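Local structure of putative glutathionylspermidine synthase (Methylobacillus flagellatus, 3N6X) at residues E175-M180 / A194-Y199. The protein probably acts as an ATP-dependent ligase of the circularly permuted ATP-grasp family, putatively joining glutathione to spermidine. Sequence-based numbering, arbitrary orientation.
Sequences ENRKMM and APVEHY
The carbonyl O of Ala194 is gripped twice by the guanidinium of Arg177, once directly and once through water. NH1 of Arg177 donates to Ala194 O over 3.0 Å, a somewhat bent bond with an N-H...O angle of 146° and the oxygen lying slightly out of the guanidinium plane. A water in that plane accepts from NH2 of Arg177 (2.9 Å) and donates to Ala194 O (2.8 Å), closing a small hydrogen-bonded ring that, with the salt bridge from NE to Asp468 of strand 464-471, restricts rotation of the group. Arg177 CG stands anti to the backbone N (chi1 174°), and the side chain then folds at chi2 and chi3, so that the guanidinium reaches the Ala194 carbonyl with one face against Val196. There CG2 of Val196 makes the contact: it lies 3.8 Å from CB of Arg177 and sits over the guanidinium, offset toward its rim, 4.0 Å from NH1. Within the ATP-grasp region, the contact ties helix 170-183 to the loop whose last residues, Val196 to Tyr199, form a type I turn running into helix 199-209. Ile471 pairs with the backbone of Ala194. A glycerol, probably a crystallisation additive, also hydrogen-bonds NH1 of Arg177.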
loop_
_atom_site.group_PDB
_atom_site.type_symbol
_atom_site.label_atom_id
_atom_site.label_comp_id
_atom_site.label_asym_id
_atom_site.label_seq_id
_atom_site.Cartn_x
_atom_site.Cartn_y
_atom_site.Cartn_z
ATOM N N GLU A 175 4.002 12.454 7.762
ATOM C CA GLU A 175 3.359 13.492 8.582
ATOM C C GLU A 175 2.957 13.013 9.955
ATOM O O GLU A 175 2.974 13.801 10.895
ATOM C CB GLU A 175 2.155 14.125 7.847
ATOM C CG GLU A 175 2.571 15.108 6.749
ATOM C CD GLU A 175 3.567 16.185 7.176
ATOM O OE1 GLU A 175 3.340 16.838 8.225
ATOM O OE2 GLU A 175 4.592 16.348 6.476
ATOM N N ASN A 176 2.594 11.731 10.091
ATOM C CA ASN A 176 2.214 11.201 11.397
ATOM C C ASN A 176 3.405 11.160 12.322
ATOM O O ASN A 176 3.260 11.456 13.503
ATOM C CB ASN A 176 1.556 9.825 11.284
ATOM C CG ASN A 176 0.174 9.866 10.697
ATOM O OD1 ASN A 176 -0.429 10.932 10.540
ATOM N ND2 ASN A 176 -0.333 8.709 10.295
ATOM N N ARG A 177 4.605 10.874 11.780
ATOM C CA ARG A 177 5.825 10.881 12.593
ATOM C C ARG A 177 6.141 12.310 13.071
ATOM O O ARG A 177 6.410 12.519 14.260
ATOM C CB ARG A 177 7.025 10.290 11.823
ATOM C CG ARG A 177 8.362 10.424 12.591
ATOM C CD ARG A 177 8.339 9.694 13.949
ATOM N NE ARG A 177 7.796 8.335 13.825
ATOM C CZ ARG A 177 8.495 7.292 13.390
ATOM N NH1 ARG A 177 9.785 7.420 13.112
ATOM N NH2 ARG A 177 7.917 6.114 13.251
ATOM N N LYS A 178 6.102 13.283 12.130
ATOM C CA LYS A 178 6.362 14.697 12.382
ATOM C C LYS A 178 5.400 15.244 13.469
ATOM O O LYS A 178 5.840 15.947 14.368
ATOM C CB LYS A 178 6.228 15.484 11.065
ATOM C CG LYS A 178 6.805 16.884 11.111
ATOM C CD LYS A 178 6.546 17.648 9.803
ATOM C CE LYS A 178 6.524 19.148 10.018
ATOM N NZ LYS A 178 7.473 19.854 9.111
HETATM N N MSE A 179 4.118 14.820 13.426
HETATM C CA MSE A 179 3.063 15.189 14.386
HETATM C C MSE A 179 3.375 14.664 15.800
HETATM O O MSE A 179 3.254 15.416 16.773
HETATM C CB MSE A 179 1.698 14.651 13.891
HETATM C CG MSE A 179 0.544 14.848 14.885
HETATM SE SE MSE A 179 0.260 16.737 15.325
HETATM C CE MSE A 179 -0.797 17.203 13.872
HETATM N N MSE A 180 3.774 13.367 15.907
HETATM C CA MSE A 180 4.113 12.716 17.175
HETATM C C MSE A 180 5.336 13.358 17.817
HETATM O O MSE A 180 5.376 13.517 19.039
HETATM C CB MSE A 180 4.360 11.205 16.967
HETATM C CG MSE A 180 3.088 10.416 16.689
HETATM SE SE MSE A 180 1.877 10.236 18.214
HETATM C CE MSE A 180 2.993 9.280 19.402
ATOM N N ALA A 194 13.187 4.089 15.010
ATOM C CA ALA A 194 13.926 4.252 13.751
ATOM C C ALA A 194 13.303 5.388 12.916
ATOM O O ALA A 194 12.082 5.541 12.914
ATOM C CB ALA A 194 13.914 2.956 12.959
ATOM N N PRO A 195 14.132 6.242 12.261
ATOM C CA PRO A 195 13.566 7.367 11.490
ATOM C C PRO A 195 12.952 6.944 10.151
ATOM O O PRO A 195 13.276 5.876 9.636
ATOM C CB PRO A 195 14.767 8.284 11.293
ATOM C CG PRO A 195 15.932 7.361 11.250
ATOM C CD PRO A 195 15.614 6.231 12.194
ATOM N N VAL A 196 12.083 7.808 9.571
ATOM C CA VAL A 196 11.382 7.519 8.307
ATOM C C VAL A 196 11.555 8.619 7.265
ATOM O O VAL A 196 11.296 8.382 6.077
ATOM C CB VAL A 196 9.866 7.218 8.535
ATOM C CG1 VAL A 196 9.663 5.883 9.240
ATOM C CG2 VAL A 196 9.180 8.351 9.295
ATOM N N GLU A 197 11.940 9.839 7.701
ATOM C CA GLU A 197 11.965 11.022 6.821
ATOM C C GLU A 197 12.949 11.008 5.653
ATOM O O GLU A 197 12.874 11.882 4.783
ATOM C CB GLU A 197 11.992 12.335 7.615
ATOM C CG GLU A 197 13.267 12.585 8.402
ATOM C CD GLU A 197 13.238 13.889 9.174
ATOM O OE1 GLU A 197 13.252 14.964 8.529
ATOM O OE2 GLU A 197 13.136 13.838 10.421
ATOM N N HIS A 198 13.812 9.986 5.586
ATOM C CA HIS A 198 14.768 9.828 4.484
ATOM C C HIS A 198 14.145 9.063 3.282
ATOM O O HIS A 198 14.800 8.915 2.250
ATOM C CB HIS A 198 16.041 9.125 4.975
ATOM C CG HIS A 198 15.794 7.769 5.570
ATOM N ND1 HIS A 198 14.997 7.603 6.697
ATOM C CD2 HIS A 198 16.272 6.562 5.195
ATOM C CE1 HIS A 198 15.017 6.309 6.965
ATOM N NE2 HIS A 198 15.765 5.640 6.085
ATOM N N TYR A 199 12.878 8.599 3.425
ATOM C CA TYR A 199 12.146 7.865 2.382
ATOM C C TYR A 199 12.223 8.559 1.010
ATOM O O TYR A 199 12.701 7.936 0.077
ATOM C CB TYR A 199 10.671 7.580 2.807
ATOM C CG TYR A 199 9.828 6.978 1.696
ATOM C CD1 TYR A 199 9.252 7.785 0.710
ATOM C CD2 TYR A 199 9.625 5.602 1.612
ATOM C CE1 TYR A 199 8.534 7.235 -0.344
ATOM C CE2 TYR A 199 8.879 5.042 0.576
ATOM C CZ TYR A 199 8.350 5.861 -0.411
ATOM O OH TYR A 199 7.610 5.324 -1.433
HETATM O O HOH W 1 9.844 3.939 12.826
#